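Local coordinates for packaging protein UL32 (Human herpesvirus 8 type M, PDB 6XF9) that forms a pentameric zinc-binding ring required for herpesviral packaging, and probably helps bring new capsids to nuclear replication compartments, controlling cleavage and packaging of viral DNA, at residues T139-A142 with E143-L146; L208-A211 with T212-A216; R352-I355 with R356-P360; T436-L439 with D440-E444. One frame throughout, in Å; residues are numbered along the deposited sequence.

Contact 1: residues T139-A142 with E143-L146; sequences TTAA and EKIL
Ala141 and Ala142 offer their carbonyl oxygens to the amides three residues further on, and two backbone hydrogen bonds result. Lys144 N reaches Ala141 O at 3.1 Å, and Ile145 N reaches Ala142 O, also at 3.1 Å. In each bond the donor stands above the carbonyl plane, as expected of a tight turn. Ala142 and Glu143 occupy the two central positions of the first turn, Glu143 and Lys144 those of the second.

Among the side chains, Glu143 folds back on the residues before it. Its CG sits between the backbone N and carbonyl carbon (chi1 69°), and a sharp bend at chi2 (-92°) brings the carboxylate against the methyl of Ala141, with OE1 3.2 Å from Ala141 CB. OE2 also leans on this methyl, 3.5 Å from Ala141 CB. Lys144 behaves differently: its CB rests near the carbonyl of Ala141 while the extended chain carries the ammonium group away.

The remaining contacts set carbon atoms of Ile145 against oxygens. Its CD1 lies 3.4 Å from Thr140 OG1, and the two side chains cross at about a right angle. Ile145 CB adds a contact with Ala142 O at 3.5 Å. Thr140 and Ile145 also pack on a second subunit, against its Asn325 and Arg332, so this edge belongs to the interface between copies of the protein.

Two overlapping type I beta-turns of this kind wind the chain from the loop after helix 124-133 into the first turn of helix 145-164.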
loop_
_atom_site.group_PDB
_atom_site.type_symbol
_atom_site.label_atom_id
_atom_site.label_comp_id
_atom_site.label_asym_id
_atom_site.label_seq_id
_atom_site.Cartn_x
_atom_site.Cartn_y
_atom_site.Cartn_z
ATOM N N THR D 139 24.748 6.874 35.468
ATOM C CA THR D 139 24.316 8.226 35.798
ATOM C C THR D 139 23.735 8.850 34.537
ATOM O O THR D 139 24.440 9.000 33.534
ATOM C CB THR D 139 25.457 9.069 36.349
ATOM O OG1 THR D 139 26.362 9.342 35.294
ATOM C CG2 THR D 139 26.215 8.262 37.417
ATOM N N THR D 140 22.450 9.187 34.576
ATOM C CA THR D 140 21.727 9.708 33.424
ATOM C C THR D 140 21.104 11.052 33.781
ATOM O O THR D 140 20.632 11.250 34.906
ATOM C CB THR D 140 20.620 8.724 32.963
ATOM O OG1 THR D 140 19.613 8.626 33.981
ATOM C CG2 THR D 140 21.187 7.315 32.680
ATOM N N ALA D 141 21.107 11.972 32.815
ATOM C CA ALA D 141 20.499 13.273 33.030
ATOM C C ALA D 141 18.987 13.130 33.143
ATOM O O ALA D 141 18.373 12.270 32.509
ATOM C CB ALA D 141 20.860 14.227 31.894
ATOM N N ALA D 142 18.379 13.991 33.961
ATOM C CA ALA D 142 16.948 13.877 34.198
ATOM C C ALA D 142 16.167 14.028 32.901
ATOM O O ALA D 142 15.232 13.264 32.637
ATOM C CB ALA D 142 16.510 14.913 35.230
ATOM N N GLU D 143 16.571 14.972 32.055
ATOM C CA GLU D 143 15.849 15.247 30.817
ATOM C C GLU D 143 15.878 14.088 29.830
ATOM O O GLU D 143 15.198 14.162 28.806
ATOM C CB GLU D 143 16.415 16.514 30.167
ATOM C CG GLU D 143 17.820 16.348 29.611
ATOM C CD GLU D 143 18.923 16.732 30.637
ATOM O OE1 GLU D 143 20.101 16.876 30.217
ATOM O OE2 GLU D 143 18.623 16.889 31.860
ATOM N N LYS D 144 16.652 13.056 30.074
ATOM C CA LYS D 144 16.706 11.937 29.161
ATOM C C LYS D 144 15.955 10.722 29.622
ATOM O O LYS D 144 15.904 9.728 28.935
ATOM C CB LYS D 144 18.139 11.505 28.991
ATOM C CG LYS D 144 19.010 12.498 28.294
ATOM C CD LYS D 144 20.414 11.955 28.213
ATOM C CE LYS D 144 21.316 12.936 27.486
ATOM N NZ LYS D 144 22.734 12.476 27.386
ATOM N N ILE D 145 15.330 10.812 30.770
ATOM C CA ILE D 145 14.717 9.627 31.361
ATOM C C ILE D 145 13.521 9.172 30.542
ATOM O O ILE D 145 13.377 7.975 30.270
ATOM C CB ILE D 145 14.315 9.874 32.824
ATOM C CG1 ILE D 145 15.518 9.781 33.759
ATOM C CG2 ILE D 145 13.297 8.825 33.249
ATOM C CD1 ILE D 145 16.189 8.395 33.736
ATOM N N LEU D 146 12.627 10.094 30.158
ATOM C CA LEU D 146 11.427 9.668 29.436
ATOM C C LEU D 146 11.783 8.849 28.196
ATOM O O LEU D 146 11.279 7.735 28.010
ATOM C CB LEU D 146 10.553 10.868 29.055
ATOM C CG LEU D 146 9.535 11.360 30.105
ATOM C CD1 LEU D 146 8.552 12.355 29.500
ATOM C CD2 LEU D 146 8.792 10.223 30.782
#

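Contact 2: residues L208-A211 with T212-A216; sequences LARA and TFCGA
Thr212 grips the carbonyl of Leu208 twice: OG1 donates to Leu208 O at 2.7 Å and the backbone N to the same oxygen at 3.1 Å. The two donors arrive from opposite faces of the carbonyl plane, each tilted out of it. With OG1 anti to its own carbonyl carbon (chi1 -55°), the hydroxyl lies beside the backbone N and turns back along the helix. Such a threonine, bonded through its side chain to the carbonyl four residues earlier, is a familiar feature of alpha-helices, here in the last turn of helix 207-213.

One residue on, Ala209 O accepts Phe213 N at 3.0 Å. Phe213 CD2 comes within 3.1 Å of Ala209 O, which sits at the ring edge near its plane, while Thr212 CG2 lies over the centre of one ring face.

Arg210 O takes Cys214 N at 3.0 Å, plus a weak bond from Phe213 N. Cys214 is the first residue to leave helical geometry, yet its amide still completes this bond, and its SG packs 3.9 Å from Arg210 CG. The arginine's guanidinium is engaged by a salt bridge from NH2 to Glu207. Arg390 NH1 bonds to both Ala211 O, in the last turn, and Cys214 O, just past the helix end, and Phe213 goes on to pack against Leu397 of helix 391-402 and Phe81 of helix 71-83.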
loop_
_atom_site.group_PDB
_atom_site.type_symbol
_atom_site.label_atom_id
_atom_site.label_comp_id
_atom_site.label_asym_id
_atom_site.label_seq_id
_atom_site.Cartn_x
_atom_site.Cartn_y
_atom_site.Cartn_z
ATOM N N LEU D 208 41.516 6.224 34.448
ATOM C CA LEU D 208 41.555 5.671 35.804
ATOM C C LEU D 208 41.513 4.160 35.782
ATOM O O LEU D 208 42.189 3.506 36.590
ATOM C CB LEU D 208 40.386 6.160 36.657
ATOM C CG LEU D 208 40.335 7.551 37.239
ATOM C CD1 LEU D 208 38.953 7.794 37.716
ATOM C CD2 LEU D 208 41.241 7.477 38.426
ATOM N N ALA D 209 40.714 3.582 34.882
ATOM C CA ALA D 209 40.672 2.131 34.783
ATOM C C ALA D 209 41.947 1.593 34.144
ATOM O O ALA D 209 42.453 0.545 34.552
ATOM C CB ALA D 209 39.433 1.692 34.010
ATOM N N ARG D 210 42.503 2.305 33.166
ATOM C CA ARG D 210 43.754 1.851 32.572
ATOM C C ARG D 210 44.852 1.772 33.619
ATOM O O ARG D 210 45.577 0.772 33.708
ATOM C CB ARG D 210 44.181 2.792 31.456
ATOM C CG ARG D 210 45.141 2.158 30.490
ATOM C CD ARG D 210 45.829 3.219 29.662
ATOM N NE ARG D 210 46.450 4.192 30.549
ATOM C CZ ARG D 210 47.508 3.932 31.319
ATOM N NH1 ARG D 210 48.061 2.725 31.309
ATOM N NH2 ARG D 210 48.005 4.875 32.110
ATOM N N ALA D 211 44.992 2.837 34.414
ATOM C CA ALA D 211 45.985 2.878 35.479
ATOM C C ALA D 211 45.782 1.741 36.466
ATOM O O ALA D 211 46.751 1.104 36.892
ATOM C CB ALA D 211 45.908 4.222 36.196
ATOM N N THR D 212 44.530 1.423 36.786
ATOM C CA THR D 212 44.273 0.442 37.829
ATOM C C THR D 212 44.455 -0.993 37.363
ATOM O O THR D 212 44.815 -1.853 38.168
ATOM C CB THR D 212 42.864 0.617 38.373
ATOM O OG1 THR D 212 42.713 1.968 38.807
ATOM C CG2 THR D 212 42.634 -0.295 39.546
ATOM N N PHE D 213 44.210 -1.296 36.093
ATOM C CA PHE D 213 44.110 -2.690 35.686
ATOM C C PHE D 213 45.119 -3.109 34.645
ATOM O O PHE D 213 45.374 -4.310 34.512
ATOM C CB PHE D 213 42.705 -2.995 35.150
ATOM C CG PHE D 213 41.611 -2.760 36.154
ATOM C CD1 PHE D 213 41.356 -3.689 37.150
ATOM C CD2 PHE D 213 40.832 -1.625 36.091
ATOM C CE1 PHE D 213 40.346 -3.480 38.074
ATOM C CE2 PHE D 213 39.817 -1.413 37.006
ATOM C CZ PHE D 213 39.574 -2.338 37.999
ATOM N N CYS D 214 45.676 -2.175 33.897
ATOM C CA CYS D 214 46.493 -2.506 32.748
ATOM C C CYS D 214 47.975 -2.533 33.120
ATOM O O CYS D 214 48.421 -1.871 34.063
ATOM C CB CYS D 214 46.209 -1.512 31.621
ATOM S SG CYS D 214 44.446 -1.648 31.010
ATOM N N GLY D 215 48.739 -3.294 32.330
ATOM C CA GLY D 215 50.168 -3.493 32.515
ATOM C C GLY D 215 50.454 -4.974 32.698
ATOM O O GLY D 215 49.741 -5.653 33.453
ATOM N N ALA D 216 51.500 -5.484 32.027
ATOM C CA ALA D 216 51.805 -6.913 32.111
ATOM C C ALA D 216 52.159 -7.326 33.525
ATOM O O ALA D 216 51.967 -8.493 33.903
ATOM C CB ALA D 216 52.961 -7.273 31.172
#

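Contact 3: residues R352-I355 with R356-P360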
loop_
_atom_site.group_PDB
_atom_site.type_symbol
_atom_site.label_atom_id
_atom_site.label_comp_id
_atom_site.label_asym_id
_atom_site.label_seq_id
_atom_site.Cartn_x
_atom_site.Cartn_y
_atom_site.Cartn_z
ATOM N N ARG D 352 41.382 -23.203 25.484
ATOM C CA ARG D 352 41.764 -23.620 24.142
ATOM C C ARG D 352 40.966 -24.834 23.691
ATOM O O ARG D 352 40.456 -24.871 22.567
ATOM C CB ARG D 352 43.263 -23.868 24.129
ATOM C CG ARG D 352 43.898 -24.263 22.846
ATOM C CD ARG D 352 45.341 -24.499 23.206
ATOM N NE ARG D 352 46.132 -25.096 22.150
ATOM C CZ ARG D 352 47.382 -24.733 21.883
ATOM N NH1 ARG D 352 48.067 -25.331 20.907
ATOM N NH2 ARG D 352 47.941 -23.748 22.586
ATOM N N GLU D 353 40.837 -25.840 24.556
ATOM C CA GLU D 353 40.094 -27.039 24.175
ATOM C C GLU D 353 38.596 -26.777 24.045
ATOM O O GLU D 353 37.932 -27.416 23.225
ATOM C CB GLU D 353 40.385 -28.174 25.154
ATOM C CG GLU D 353 39.664 -29.466 24.828
ATOM C CD GLU D 353 40.160 -30.624 25.662
ATOM O OE1 GLU D 353 40.975 -30.369 26.585
ATOM O OE2 GLU D 353 39.717 -31.774 25.410
ATOM N N LEU D 354 38.039 -25.879 24.859
ATOM C CA LEU D 354 36.619 -25.555 24.732
ATOM C C LEU D 354 36.341 -24.908 23.378
ATOM O O LEU D 354 35.413 -25.313 22.666
ATOM C CB LEU D 354 36.177 -24.647 25.879
ATOM C CG LEU D 354 34.685 -24.444 26.133
ATOM C CD1 LEU D 354 34.509 -23.879 27.530
ATOM C CD2 LEU D 354 34.027 -23.509 25.102
ATOM N N ILE D 355 37.111 -23.866 23.036
ATOM C CA ILE D 355 36.939 -23.166 21.766
ATOM C C ILE D 355 37.059 -24.140 20.600
ATOM O O ILE D 355 36.253 -24.119 19.664
ATOM C CB ILE D 355 37.944 -22.004 21.660
ATOM C CG1 ILE D 355 37.611 -20.911 22.692
ATOM C CG2 ILE D 355 37.988 -21.431 20.248
ATOM C CD1 ILE D 355 38.621 -19.759 22.722
ATOM N N ARG D 356 38.069 -25.009 20.638
ATOM C CA ARG D 356 38.288 -25.970 19.556
ATOM C C ARG D 356 37.236 -27.061 19.512
ATOM O O ARG D 356 37.110 -27.739 18.489
ATOM C CB ARG D 356 39.673 -26.580 19.685
ATOM C CG ARG D 356 40.744 -25.524 19.538
ATOM C CD ARG D 356 42.110 -26.141 19.533
ATOM N NE ARG D 356 42.229 -27.121 18.460
ATOM C CZ ARG D 356 43.199 -28.023 18.386
ATOM N NH1 ARG D 356 44.145 -28.046 19.321
ATOM N NH2 ARG D 356 43.239 -28.880 17.370
ATOM N N GLY D 357 36.532 -27.297 20.618
ATOM C CA GLY D 357 35.439 -28.254 20.622
ATOM C C GLY D 357 34.126 -27.702 20.109
ATOM O O GLY D 357 33.240 -28.483 19.748
ATOM N N CYS D 358 33.966 -26.377 20.111
ATOM C CA CYS D 358 32.768 -25.768 19.560
ATOM C C CYS D 358 32.620 -26.130 18.092
ATOM O O CYS D 358 33.606 -26.310 17.372
ATOM C CB CYS D 358 32.806 -24.249 19.720
ATOM S SG CYS D 358 32.594 -23.651 21.427
ATOM N N THR D 359 31.370 -26.221 17.647
ATOM C CA THR D 359 31.104 -26.481 16.246
ATOM C C THR D 359 31.468 -25.253 15.410
ATOM O O THR D 359 31.457 -24.128 15.917
ATOM C CB THR D 359 29.632 -26.841 16.060
ATOM O OG1 THR D 359 28.829 -25.653 16.104
ATOM C CG2 THR D 359 29.202 -27.743 17.163
ATOM N N PRO D 360 31.785 -25.440 14.121
ATOM C CA PRO D 360 32.073 -24.268 13.272
ATOM C C PRO D 360 30.901 -23.319 13.169
ATOM O O PRO D 360 31.102 -22.138 12.879
ATOM C CB PRO D 360 32.436 -24.879 11.909
ATOM C CG PRO D 360 32.739 -26.337 12.191
ATOM C CD PRO D 360 31.868 -26.701 13.364
#
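Arg356 lays the carbon part of its side chain over the carbonyl of Arg352: CG is 3.1 Å from Arg352 O, which also accepts Arg356 N at 3.1 Å. CG stands anti to its carbonyl carbon (chi1 -63°), which keeps the chain beside that oxygen before it bends at chi3. Arg356 CD then touches Arg352 CG at 4.2 Å. Two residues further on, just past the helix end, Cys358 SG rests 3.9 Å from Leu354 CD2.

The backbone holds these groups in place. Gly357 N bonds to Glu353 O at 3.0 Å, and Cys358 N to Ile355 O at 3.2 Å, the latter from well above the carbonyl plane; a weak bond joins Cys358 N to Leu354 O. The move from a four-residue to a three-residue spacing tightens the closing turn of helix 349-357.

Further out, the two guanidinium groups come close, Arg352 NE lying 4.5 Å from Arg356 NH1. This like-charge approach is probably eased by outside acceptors, since Arg356 NH1 bonds to Pro340 O and NH2 to Leu337 O. Beyond Cys358, Thr359 is the N-cap of helix 360-369, its OG1 bonded to Glu362 N.

Ile355 and Cys358 both rest on Leu298 of helix 297-304, and Ile355 also reaches Leu312 and Leu315 of helix 308-321, so the end of helix 349-357 is seated on that pair of helices.

Contact 4: residues T436-L439 with D440-E444; sequences TTSL and DIIRE
Thr436 and Asp440 lie side by side and point the same way, one turn apart. Thr436 O accepts Asp440 N at 3.1 Å, but the carboxylate curls round to the same oxygen, with OD2 2.9 Å from Thr436 O. With the carboxylate ionised the two oxygens are both acceptors and repel each other, which might favour protonation of Asp440. The aspartate's first torsion, away from a staggered value at -93°, helps to bring the carboxylate there. Thr436 CG2 also sits beside the carboxylate, 3.7 Å from OD2.

The side chain of Thr437 starts out away from residues 440-444; its OG1 is weakly bonded to Gly434 O. Its carbonyl takes Ile441 N at 3.1 Å, and Ile441 CG1 brushes the same Thr437 O at 3.2 Å. These successive bonds from each carbonyl to the amide four residues on are the ordinary alpha-helical pattern, here near the start of helix 435-451.

Ser438 O receives Ile442 N at 3.2 Å, nearly straight, with an N-H...O angle of 165°. The Ile442 CG1 and CD1 atoms run past this oxygen, while Ser438 itself packs on Leu428 of helix 416-430, as Ile441 does.

Leu439 closes the series. Its O accepts Arg443 N at 3.2 Å, the donor standing above the carbonyl plane, and Leu439 CD2 meets Ile442 CD1 at 4.4 Å. Leu439 and Ile442 both pack on Thr175 of a third subunit.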
loop_
_atom_site.group_PDB
_atom_site.type_symbol
_atom_site.label_atom_id
_atom_site.label_comp_id
_atom_site.label_asym_id
_atom_site.label_seq_id
_atom_site.Cartn_x
_atom_site.Cartn_y
_atom_site.Cartn_z
ATOM N N THR D 436 5.235 -8.979 9.689
ATOM C CA THR D 436 5.531 -7.611 9.284
ATOM C C THR D 436 6.429 -6.921 10.296
ATOM O O THR D 436 7.377 -6.219 9.914
ATOM C CB THR D 436 4.254 -6.809 9.086
ATOM O OG1 THR D 436 3.472 -7.418 8.050
ATOM C CG2 THR D 436 4.633 -5.395 8.657
ATOM N N THR D 437 6.154 -7.106 11.590
ATOM C CA THR D 437 7.036 -6.518 12.593
ATOM C C THR D 437 8.378 -7.234 12.673
ATOM O O THR D 437 9.382 -6.609 13.020
ATOM C CB THR D 437 6.362 -6.516 13.957
ATOM O OG1 THR D 437 6.212 -7.866 14.387
ATOM C CG2 THR D 437 4.989 -5.851 13.891
ATOM N N SER D 438 8.440 -8.519 12.315
ATOM C CA SER D 438 9.724 -9.224 12.309
ATOM C C SER D 438 10.663 -8.664 11.248
ATOM O O SER D 438 11.833 -8.379 11.521
ATOM C CB SER D 438 9.496 -10.711 12.079
ATOM O OG SER D 438 10.733 -11.380 12.019
ATOM N N LEU D 439 10.155 -8.450 10.043
ATOM C CA LEU D 439 10.991 -7.956 8.957
ATOM C C LEU D 439 11.284 -6.469 9.110
ATOM O O LEU D 439 12.243 -5.961 8.521
ATOM C CB LEU D 439 10.301 -8.235 7.614
ATOM C CG LEU D 439 9.910 -9.698 7.355
ATOM C CD1 LEU D 439 9.230 -9.813 6.001
ATOM C CD2 LEU D 439 11.112 -10.622 7.474
ATOM N N ASP D 440 10.489 -5.781 9.925
ATOM C CA ASP D 440 10.750 -4.389 10.275
ATOM C C ASP D 440 11.949 -4.259 11.206
ATOM O O ASP D 440 12.773 -3.346 11.061
ATOM C CB ASP D 440 9.491 -3.808 10.912
ATOM C CG ASP D 440 8.603 -3.123 9.896
ATOM O OD1 ASP D 440 9.186 -2.421 9.024
ATOM O OD2 ASP D 440 7.356 -3.306 9.936
ATOM N N ILE D 441 12.023 -5.130 12.209
ATOM C CA ILE D 441 13.180 -5.167 13.090
ATOM C C ILE D 441 14.446 -5.451 12.288
ATOM O O ILE D 441 15.449 -4.731 12.387
ATOM C CB ILE D 441 12.949 -6.215 14.187
ATOM C CG1 ILE D 441 11.771 -5.790 15.061
ATOM C CG2 ILE D 441 14.182 -6.380 15.010
ATOM C CD1 ILE D 441 11.300 -6.837 16.057
ATOM N N ILE D 442 14.396 -6.469 11.431
ATOM C CA ILE D 442 15.568 -6.872 10.656
ATOM C C ILE D 442 16.083 -5.726 9.792
ATOM O O ILE D 442 17.296 -5.540 9.654
ATOM C CB ILE D 442 15.238 -8.120 9.817
ATOM C CG1 ILE D 442 15.189 -9.338 10.726
ATOM C CG2 ILE D 442 16.254 -8.283 8.714
ATOM C CD1 ILE D 442 14.634 -10.569 10.078
ATOM N N ARG D 443 15.188 -4.964 9.159
ATOM C CA ARG D 443 15.669 -3.880 8.298
ATOM C C ARG D 443 16.218 -2.716 9.122
ATOM O O ARG D 443 17.212 -2.093 8.731
ATOM C CB ARG D 443 14.593 -3.474 7.272
ATOM C CG ARG D 443 13.753 -2.235 7.486
ATOM C CD ARG D 443 12.900 -1.918 6.216
ATOM N NE ARG D 443 12.092 -3.060 5.759
ATOM C CZ ARG D 443 12.314 -3.748 4.633
ATOM N NH1 ARG D 443 13.329 -3.421 3.832
ATOM N NH2 ARG D 443 11.525 -4.774 4.308
ATOM N N GLU D 444 15.582 -2.371 10.244
ATOM C CA GLU D 444 16.159 -1.314 11.086
ATOM C C GLU D 444 17.471 -1.765 11.728
ATOM O O GLU D 444 18.396 -0.969 11.898
ATOM C CB GLU D 444 15.160 -0.879 12.158
ATOM C CG GLU D 444 15.629 0.278 13.030
ATOM C CD GLU D 444 15.920 1.561 12.255
ATOM O OE1 GLU D 444 15.364 1.726 11.149
ATOM O OE2 GLU D 444 16.678 2.428 12.770
#

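The four contacts follow one another along the chain without touching. Contact 1 begins helix 145-164 and contact 4 lies early in helix 435-451, whereas contacts 2 and 3 close helices 207-213 and 349-357. Contacts 1 and 3 stand on opposite sides of the chain's centre, their centres about 43 Å apart; contacts 2 and 4 are likewise opposed, at about 42 Å between centres. Contact 3 comes near a zinc site: the side chain of Cys358 is about 9 Å from a bound zinc ion, and that of Ile145 in contact 1 about 11 Å from one. Contacts 1 and 4, about 28 Å apart between centres, each meet another subunit of the pentamer.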